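PDB 5ZRD: tyrosinase from Burkholderia thailandensis, which uses a pair of copper ions to hydroxylate monophenols to catechols, at acidic pH, and as a tyrosinase probably oxidises these to o-quinones. Local coordinates for residues A[285-290]-A[296-301]; A[304-309]-A[508-513]; A[326-331]-A[335-340]. All coordinates share one frame; numbering follows the deposited sequence.

Contact 1 (A[285-290]-A[296-301]); sequences GGFDYG and QIAGAN
G285 and A300 meet through their carbonyl groups. G285 O lies 3.1 Å from A300 O, and since both atoms are acceptors they do not bond to each other. R510 satisfies both: its NH2 donates to G285 O and its NH1 to A300 O and A298 O. G286 follows with a positive phi of 136° and ends helix 274-285 in a Schellman motif. The turn sets CA of G286 3.1 Å from A300 O, in a nearly straight CA-H...O contact. The methyl of A300 rests against the same glycine, with CB of A300 3.6 Å from G286 O. A water bridges the two segments here. It donates to G286 O at 2.7 Å and accepts from A300 N at 2.9 Å. F287 comes next. Its CG lies anti to its own carbonyl carbon (chi1 -67°), which swings the ring back to A298. The methyl of A298 sits over one ring face, displaced toward the rim, with CB of A298 3.6 Å from CD2 of F287. This is a CH-pi contact, 22° off the ring normal. I508 and R510 also touch the F287 side chain. H281, a copper ligand, stands one helical turn before G285. Here the Schellman C-cap of a copper-binding helix packs against the chain leaving strand 295-297.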
loop_
_atom_site.group_PDB
_atom_site.type_symbol
_atom_site.label_atom_id
_atom_site.label_comp_id
_atom_site.label_asym_id
_atom_site.label_seq_id
_atom_site.Cartn_x
_atom_site.Cartn_y
_atom_site.Cartn_z
ATOM N N GLY A 285 -27.100 -23.679 -11.284
ATOM C CA GLY A 285 -25.650 -23.629 -10.944
ATOM C C GLY A 285 -25.253 -24.374 -9.661
ATOM O O GLY A 285 -24.101 -24.211 -9.208
ATOM N N GLY A 286 -26.161 -25.140 -9.040
ATOM C CA GLY A 286 -25.760 -26.208 -8.100
ATOM C C GLY A 286 -26.533 -26.317 -6.786
ATOM O O GLY A 286 -26.179 -27.190 -5.954
ATOM N N PHE A 287 -27.558 -25.494 -6.542
ATOM C CA PHE A 287 -28.347 -25.596 -5.302
ATOM C C PHE A 287 -29.645 -26.398 -5.526
ATOM O O PHE A 287 -30.521 -26.037 -6.364
ATOM C CB PHE A 287 -28.681 -24.199 -4.786
ATOM C CG PHE A 287 -27.482 -23.424 -4.329
ATOM C CD1 PHE A 287 -26.616 -22.868 -5.248
ATOM C CD2 PHE A 287 -27.212 -23.264 -2.983
ATOM C CE1 PHE A 287 -25.493 -22.172 -4.839
ATOM C CE2 PHE A 287 -26.110 -22.532 -2.573
ATOM C CZ PHE A 287 -25.251 -21.996 -3.503
ATOM N N ASP A 288 -29.746 -27.503 -4.791
ATOM C CA ASP A 288 -30.975 -28.292 -4.621
ATOM C C ASP A 288 -32.008 -27.426 -3.956
ATOM O O ASP A 288 -31.678 -26.892 -2.911
ATOM C CB ASP A 288 -30.679 -29.465 -3.653
ATOM C CG ASP A 288 -31.275 -30.797 -4.108
ATOM O OD1 ASP A 288 -32.101 -30.861 -5.051
ATOM O OD2 ASP A 288 -30.888 -31.820 -3.502
ATOM N N TYR A 289 -33.243 -27.267 -4.477
ATOM C CA TYR A 289 -34.274 -26.503 -3.678
ATOM C C TYR A 289 -34.395 -27.115 -2.273
ATOM O O TYR A 289 -34.595 -26.389 -1.278
ATOM C CB TYR A 289 -35.677 -26.466 -4.296
ATOM C CG TYR A 289 -36.568 -25.374 -3.742
ATOM C CD1 TYR A 289 -36.211 -24.038 -3.880
ATOM C CD2 TYR A 289 -37.766 -25.650 -3.082
ATOM C CE1 TYR A 289 -37.012 -23.013 -3.394
ATOM C CE2 TYR A 289 -38.567 -24.635 -2.566
ATOM C CZ TYR A 289 -38.200 -23.304 -2.735
ATOM O OH TYR A 289 -38.975 -22.259 -2.281
ATOM N N GLY A 290 -34.246 -28.438 -2.207
ATOM C CA GLY A 290 -34.039 -29.128 -0.942
ATOM C C GLY A 290 -35.298 -29.071 -0.103
ATOM O O GLY A 290 -36.407 -29.007 -0.644
ATOM N N GLN A 296 -27.276 -27.140 5.068
ATOM C CA GLN A 296 -26.903 -27.984 3.931
ATOM C C GLN A 296 -25.776 -27.309 3.139
ATOM O O GLN A 296 -25.763 -26.089 2.957
ATOM C CB GLN A 296 -28.097 -28.213 2.990
ATOM C CG GLN A 296 -28.842 -29.524 3.205
ATOM C CD GLN A 296 -28.117 -30.731 2.656
ATOM O OE1 GLN A 296 -26.885 -30.801 2.632
ATOM N NE2 GLN A 296 -28.890 -31.711 2.221
ATOM N N ILE A 297 -24.863 -28.136 2.649
ATOM C CA ILE A 297 -23.778 -27.724 1.785
ATOM C C ILE A 297 -24.170 -28.054 0.346
ATOM O O ILE A 297 -24.493 -29.204 0.065
ATOM C CB ILE A 297 -22.498 -28.468 2.194
ATOM C CG1 ILE A 297 -22.146 -28.192 3.658
ATOM C CG2 ILE A 297 -21.342 -28.162 1.256
ATOM C CD1 ILE A 297 -22.054 -26.729 3.998
ATOM N N ALA A 298 -24.151 -27.063 -0.548
ATOM C CA ALA A 298 -24.306 -27.307 -1.984
ATOM C C ALA A 298 -22.916 -27.458 -2.622
ATOM O O ALA A 298 -22.277 -26.449 -3.075
ATOM C CB ALA A 298 -25.093 -26.181 -2.637
ATOM N N GLY A 299 -22.489 -28.726 -2.724
ATOM C CA GLY A 299 -21.177 -29.091 -3.278
ATOM C C GLY A 299 -21.140 -29.075 -4.799
ATOM O O GLY A 299 -20.046 -29.221 -5.371
ATOM N N ALA A 300 -22.295 -28.889 -5.474
ATOM C CA ALA A 300 -22.292 -28.736 -6.946
ATOM C C ALA A 300 -21.906 -27.298 -7.351
ATOM O O ALA A 300 -22.729 -26.409 -7.473
ATOM C CB ALA A 300 -23.619 -29.139 -7.528
ATOM N N ASN A 301 -20.626 -27.074 -7.547
ATOM C CA ASN A 301 -20.120 -25.717 -7.779
ATOM C C ASN A 301 -20.112 -25.424 -9.291
ATOM O O ASN A 301 -19.055 -25.233 -9.929
ATOM C CB ASN A 301 -18.731 -25.539 -7.178
ATOM C CG ASN A 301 -18.714 -25.481 -5.666
ATOM O OD1 ASN A 301 -19.640 -24.970 -5.022
ATOM N ND2 ASN A 301 -17.599 -25.896 -5.090
HETATM O O HOH W 1 -25.059 -29.345 -4.715
#

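Contact 2 (A[304-309]-A[508-513]); sequences MGENNT and IHRGGG
This contact backs the loop 304-309, which supplies second-shell support to the dicopper site. It is a buried salt bridge between E306 and R510. The two side chains arrive from opposite directions. R510 presents its side, with NE and NH2 each taking one carboxylate oxygen. NE of R510 donates to OE2 of E306 at 2.7 Å, and the bond is almost straight (175°). NH2 of R510 donates to OE1 of E306 at 2.8 Å, a little more bent (163°). Both oxygens use their syn lone pairs, and the carboxylate and guanidinium planes lie 22° apart. NH2 of R510 also comes 3.7 Å from CA of G305. S440 N gives OE2 of E306 a further donor, while the remaining guanidinium N-H groups are taken by backbone carbonyls. Such a full set of partners probably keeps both groups charged in the interior. The same loop serves the metal site: M304 O accepts from ND1 of the copper ligand H281, and N307 lines the oxygen pocket. The pair is a bidentate, side-on arginine-carboxylate bridge, tying this active-site loop to the end of strand 502-509.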
loop_
_atom_site.group_PDB
_atom_site.type_symbol
_atom_site.label_atom_id
_atom_site.label_comp_id
_atom_site.label_asym_id
_atom_site.label_seq_id
_atom_site.Cartn_x
_atom_site.Cartn_y
_atom_site.Cartn_z
ATOM N N MET A 304 -22.831 -21.423 -13.341
ATOM C CA MET A 304 -23.979 -20.502 -13.215
ATOM C C MET A 304 -24.243 -20.096 -11.750
ATOM O O MET A 304 -24.972 -19.150 -11.515
ATOM C CB MET A 304 -25.244 -21.157 -13.786
ATOM C CG MET A 304 -25.399 -20.989 -15.289
ATOM S SD MET A 304 -25.778 -19.299 -15.804
ATOM C CE MET A 304 -27.435 -19.104 -15.169
ATOM N N GLY A 305 -23.656 -20.782 -10.770
ATOM C CA GLY A 305 -24.023 -20.631 -9.365
ATOM C C GLY A 305 -23.432 -19.415 -8.688
ATOM O O GLY A 305 -23.862 -19.099 -7.602
ATOM N N GLU A 306 -22.459 -18.751 -9.325
ATOM C CA GLU A 306 -21.776 -17.590 -8.816
ATOM C C GLU A 306 -21.468 -16.677 -10.023
ATOM O O GLU A 306 -21.533 -17.101 -11.196
ATOM C CB GLU A 306 -20.453 -17.957 -8.133
ATOM C CG GLU A 306 -20.580 -18.422 -6.679
ATOM C CD GLU A 306 -21.158 -19.811 -6.391
ATOM O OE1 GLU A 306 -21.224 -20.647 -7.301
ATOM O OE2 GLU A 306 -21.543 -20.043 -5.226
ATOM N N ASN A 307 -21.144 -15.417 -9.771
ATOM C CA ASN A 307 -21.039 -14.493 -10.861
ATOM C C ASN A 307 -19.692 -14.688 -11.586
ATOM O O ASN A 307 -19.509 -14.204 -12.698
ATOM C CB ASN A 307 -21.262 -13.072 -10.368
ATOM C CG ASN A 307 -22.728 -12.724 -10.218
ATOM O OD1 ASN A 307 -23.093 -11.988 -9.302
ATOM N ND2 ASN A 307 -23.571 -13.250 -11.091
ATOM N N ASN A 308 -18.756 -15.427 -10.991
ATOM C CA ASN A 308 -17.361 -15.470 -11.489
ATOM C C ASN A 308 -17.293 -15.933 -12.950
ATOM O O ASN A 308 -16.716 -15.252 -13.787
ATOM C CB ASN A 308 -16.511 -16.387 -10.620
ATOM C CG ASN A 308 -16.286 -15.809 -9.253
ATOM O OD1 ASN A 308 -15.187 -15.340 -8.921
ATOM N ND2 ASN A 308 -17.354 -15.770 -8.496
ATOM N N THR A 309 -17.919 -17.067 -13.259
ATOM C CA THR A 309 -17.814 -17.668 -14.587
ATOM C C THR A 309 -19.184 -18.069 -15.141
ATOM O O THR A 309 -19.272 -18.746 -16.156
ATOM C CB THR A 309 -16.907 -18.911 -14.540
ATOM O OG1 THR A 309 -17.372 -19.882 -13.589
ATOM C CG2 THR A 309 -15.490 -18.538 -14.176
ATOM N N ILE A 508 -28.452 -22.557 3.170
ATOM C CA ILE A 508 -27.850 -23.516 2.280
ATOM C C ILE A 508 -26.688 -22.807 1.580
ATOM O O ILE A 508 -26.917 -21.829 0.861
ATOM C CB ILE A 508 -28.884 -24.068 1.284
ATOM C CG1 ILE A 508 -30.106 -24.664 1.996
ATOM C CG2 ILE A 508 -28.233 -25.069 0.343
ATOM C CD1 ILE A 508 -31.254 -24.995 1.054
ATOM N N HIS A 509 -25.470 -23.291 1.788
ATOM C CA HIS A 509 -24.312 -22.522 1.403
ATOM C C HIS A 509 -23.245 -23.428 0.778
ATOM O O HIS A 509 -23.361 -24.644 0.779
ATOM C CB HIS A 509 -23.793 -21.755 2.605
ATOM C CG HIS A 509 -23.469 -22.648 3.734
ATOM N ND1 HIS A 509 -22.203 -23.152 3.913
ATOM C CD2 HIS A 509 -24.246 -23.178 4.704
ATOM C CE1 HIS A 509 -22.199 -23.932 4.980
ATOM N NE2 HIS A 509 -23.446 -23.972 5.483
ATOM N N ARG A 510 -22.220 -22.812 0.218
ATOM C CA ARG A 510 -21.130 -23.574 -0.411
ATOM C C ARG A 510 -20.181 -24.173 0.644
ATOM O O ARG A 510 -19.449 -25.134 0.366
ATOM C CB ARG A 510 -20.358 -22.660 -1.353
ATOM C CG ARG A 510 -21.205 -22.037 -2.455
ATOM C CD ARG A 510 -21.769 -23.089 -3.360
ATOM N NE ARG A 510 -22.058 -22.638 -4.719
ATOM C CZ ARG A 510 -22.532 -23.439 -5.652
ATOM N NH1 ARG A 510 -22.956 -24.646 -5.305
ATOM N NH2 ARG A 510 -22.559 -23.053 -6.916
ATOM N N GLY A 511 -20.164 -23.606 1.839
ATOM C CA GLY A 511 -19.192 -24.001 2.890
ATOM C C GLY A 511 -17.743 -24.026 2.394
ATOM O O GLY A 511 -17.033 -25.010 2.617
ATOM N N GLY A 512 -17.308 -22.963 1.709
ATOM C CA GLY A 512 -15.937 -22.869 1.178
ATOM C C GLY A 512 -15.740 -23.614 -0.142
ATOM O O GLY A 512 -14.831 -23.274 -0.917
ATOM N N GLY A 513 -16.559 -24.637 -0.413
ATOM C CA GLY A 513 -16.375 -25.508 -1.588
ATOM C C GLY A 513 -15.146 -26.396 -1.453
ATOM O O GLY A 513 -14.616 -26.885 -2.460
#

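Contact 3 (A[326-331]-A[335-340]); sequences MFWVWQ and GHTDRL
The side chain of W330 leaves the helix with CG trans to its backbone N (chi1 173°), and this brings the indole beside H336. Q331 takes the other course: CG lies next to its N, and the chain then extends toward the same histidine's backbone. The six-membered ring of W330 and the imidazole of H336 are nearly parallel, with planes 8° apart. They are slid past each other, however, with centroids 4.9 Å apart and little overlap. Their nearest atoms are CH2 of W330 and CD2 of H336, at 3.5 Å. In the plane of the imidazole, ND1 of H336 donates to R339 O at 3.2 Å, which probably helps to fix the ring's rotation. Q331 is used at both ends. Q331 O accepts from H336 N at 2.7 Å, with a weak second bond from G335 N. NE2 of Q331 donates to H336 O at 3.0 Å and also to I390 O, while R95 holds OE1. L340 sets its two methyls against two ring edges: CD1 of L340 lies 4.2 Å from CZ of F327, and CD2 of L340 lies 4.1 Å from CZ3 of W330. CG2 of T337 meets CH2 of W328 at 3.9 Å. F253 stacks on W330, and A247 O takes its NE1. With G335 at positive phi, this is a Schellman C-cap, closing helix 315-334, which carries the copper ligand H320.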
loop_
_atom_site.group_PDB
_atom_site.type_symbol
_atom_site.label_atom_id
_atom_site.label_comp_id
_atom_site.label_asym_id
_atom_site.label_seq_id
_atom_site.Cartn_x
_atom_site.Cartn_y
_atom_site.Cartn_z
ATOM N N MET A 326 -38.879 -10.043 -19.071
ATOM C CA MET A 326 -39.645 -9.681 -17.849
ATOM C C MET A 326 -39.470 -8.179 -17.576
ATOM O O MET A 326 -40.418 -7.489 -17.250
ATOM C CB MET A 326 -39.181 -10.505 -16.646
ATOM C CG MET A 326 -39.526 -11.984 -16.742
ATOM S SD MET A 326 -41.286 -12.297 -16.409
ATOM C CE MET A 326 -41.961 -12.284 -18.054
ATOM N N PHE A 327 -38.265 -7.682 -17.724
ATOM C CA PHE A 327 -38.018 -6.244 -17.617
ATOM C C PHE A 327 -38.914 -5.490 -18.612
ATOM O O PHE A 327 -39.499 -4.472 -18.271
ATOM C CB PHE A 327 -36.531 -5.985 -17.838
ATOM C CG PHE A 327 -36.088 -4.552 -17.850
ATOM C CD1 PHE A 327 -36.859 -3.537 -17.299
ATOM C CD2 PHE A 327 -34.885 -4.213 -18.428
ATOM C CE1 PHE A 327 -36.418 -2.218 -17.305
ATOM C CE2 PHE A 327 -34.428 -2.893 -18.417
ATOM C CZ PHE A 327 -35.191 -1.906 -17.831
ATOM N N TRP A 328 -39.059 -6.008 -19.825
ATOM C CA TRP A 328 -39.841 -5.333 -20.877
ATOM C C TRP A 328 -41.350 -5.423 -20.571
ATOM O O TRP A 328 -42.083 -4.452 -20.768
ATOM C CB TRP A 328 -39.496 -5.921 -22.262
ATOM C CG TRP A 328 -40.286 -5.326 -23.385
ATOM C CD1 TRP A 328 -41.216 -5.962 -24.153
ATOM C CD2 TRP A 328 -40.252 -3.961 -23.843
ATOM N NE1 TRP A 328 -41.763 -5.084 -25.049
ATOM C CE2 TRP A 328 -41.185 -3.857 -24.896
ATOM C CE3 TRP A 328 -39.549 -2.821 -23.460
ATOM C CZ2 TRP A 328 -41.402 -2.674 -25.591
ATOM C CZ3 TRP A 328 -39.762 -1.646 -24.150
ATOM C CH2 TRP A 328 -40.669 -1.580 -25.208
ATOM N N VAL A 329 -41.791 -6.572 -20.063
ATOM C CA VAL A 329 -43.164 -6.720 -19.620
ATOM C C VAL A 329 -43.485 -5.744 -18.484
ATOM O O VAL A 329 -44.547 -5.192 -18.485
ATOM C CB VAL A 329 -43.480 -8.152 -19.164
ATOM C CG1 VAL A 329 -44.813 -8.210 -18.436
ATOM C CG2 VAL A 329 -43.480 -9.117 -20.335
ATOM N N TRP A 330 -42.572 -5.541 -17.536
ATOM C CA TRP A 330 -42.803 -4.658 -16.441
ATOM C C TRP A 330 -42.896 -3.235 -16.991
ATOM O O TRP A 330 -43.694 -2.447 -16.497
ATOM C CB TRP A 330 -41.699 -4.774 -15.374
ATOM C CG TRP A 330 -41.794 -3.751 -14.279
ATOM C CD1 TRP A 330 -42.492 -3.856 -13.114
ATOM C CD2 TRP A 330 -41.200 -2.441 -14.267
ATOM N NE1 TRP A 330 -42.354 -2.717 -12.372
ATOM C CE2 TRP A 330 -41.560 -1.834 -13.053
ATOM C CE3 TRP A 330 -40.421 -1.716 -15.175
ATOM C CZ2 TRP A 330 -41.182 -0.537 -12.737
ATOM C CZ3 TRP A 330 -40.007 -0.444 -14.845
ATOM C CH2 TRP A 330 -40.411 0.148 -13.652
ATOM N N GLN A 331 -42.040 -2.920 -17.957
ATOM C CA GLN A 331 -42.039 -1.565 -18.579
ATOM C C GLN A 331 -43.404 -1.333 -19.213
ATOM O O GLN A 331 -43.982 -0.306 -18.982
ATOM C CB GLN A 331 -40.960 -1.402 -19.634
ATOM C CG GLN A 331 -39.582 -1.191 -19.037
ATOM C CD GLN A 331 -38.477 -1.111 -20.068
ATOM O OE1 GLN A 331 -37.937 -2.132 -20.494
ATOM N NE2 GLN A 331 -38.091 0.109 -20.432
ATOM N N GLY A 335 -46.009 1.402 -17.504
ATOM C CA GLY A 335 -45.904 2.699 -18.152
ATOM C C GLY A 335 -44.481 3.176 -18.304
ATOM O O GLY A 335 -44.281 4.388 -18.464
ATOM N N HIS A 336 -43.504 2.255 -18.352
ATOM C CA HIS A 336 -42.086 2.675 -18.389
ATOM C C HIS A 336 -41.390 2.213 -19.673
ATOM O O HIS A 336 -40.174 2.066 -19.663
ATOM C CB HIS A 336 -41.341 2.195 -17.129
ATOM C CG HIS A 336 -41.882 2.817 -15.889
ATOM N ND1 HIS A 336 -41.636 4.139 -15.565
ATOM C CD2 HIS A 336 -42.739 2.354 -14.955
ATOM C CE1 HIS A 336 -42.306 4.447 -14.468
ATOM N NE2 HIS A 336 -42.962 3.371 -14.077
ATOM N N THR A 337 -42.130 2.005 -20.765
ATOM C CA THR A 337 -41.489 1.685 -22.048
ATOM C C THR A 337 -40.628 2.852 -22.551
ATOM O O THR A 337 -39.676 2.581 -23.318
ATOM C CB THR A 337 -42.459 1.329 -23.182
ATOM O OG1 THR A 337 -43.222 2.516 -23.461
ATOM C CG2 THR A 337 -43.282 0.095 -22.864
ATOM N N ASP A 338 -40.875 4.097 -22.121
ATOM C CA ASP A 338 -40.051 5.209 -22.663
ATOM C C ASP A 338 -39.384 6.090 -21.640
ATOM O O ASP A 338 -38.673 7.013 -21.979
ATOM C CB ASP A 338 -40.867 6.067 -23.634
ATOM C CG ASP A 338 -41.318 5.301 -24.854
ATOM O OD1 ASP A 338 -40.514 5.196 -25.804
ATOM O OD2 ASP A 338 -42.439 4.752 -24.867
ATOM N N ARG A 339 -39.584 5.830 -20.375
ATOM C CA ARG A 339 -38.878 6.597 -19.375
ATOM C C ARG A 339 -38.690 5.713 -18.149
ATOM O O ARG A 339 -39.520 4.850 -17.835
ATOM C CB ARG A 339 -39.598 7.892 -18.995
ATOM C CG ARG A 339 -41.077 7.733 -18.672
ATOM C CD ARG A 339 -41.713 9.100 -18.469
ATOM N NE ARG A 339 -42.933 9.069 -17.659
ATOM C CZ ARG A 339 -43.559 10.150 -17.176
ATOM N NH1 ARG A 339 -44.712 10.021 -16.537
ATOM N NH2 ARG A 339 -43.041 11.356 -17.343
ATOM N N LEU A 340 -37.564 5.953 -17.515
ATOM C CA LEU A 340 -37.227 5.367 -16.254
ATOM C C LEU A 340 -36.820 6.519 -15.343
ATOM O O LEU A 340 -36.384 7.566 -15.820
ATOM C CB LEU A 340 -36.081 4.361 -16.436
ATOM C CG LEU A 340 -36.409 3.119 -17.265
ATOM C CD1 LEU A 340 -35.167 2.262 -17.453
ATOM C CD2 LEU A 340 -37.499 2.292 -16.606
#

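In the fold
Contacts 1 and 2 are neighbours in the interior and share R510. NE and NH2 grip the glutamate of contact 2, while NH1 and NH2 reach the carbonyls of contact 1. Both reach the sheet in which strands 295-297 and 502-509 lie side by side, and A298 N bonds to H509 O between them. Contact 3 lies across the chain's centre, about 14 Å from contact 2 between nearest atoms. It mixes buried aromatic residues with a partly exposed turn. Contacts 1 and 3 both close a copper-binding helix with a Schellman motif. Contact 1 relies on water, methyls and one ring, contact 2 on charge, contact 3 on backbone bonds and aromatic side chains.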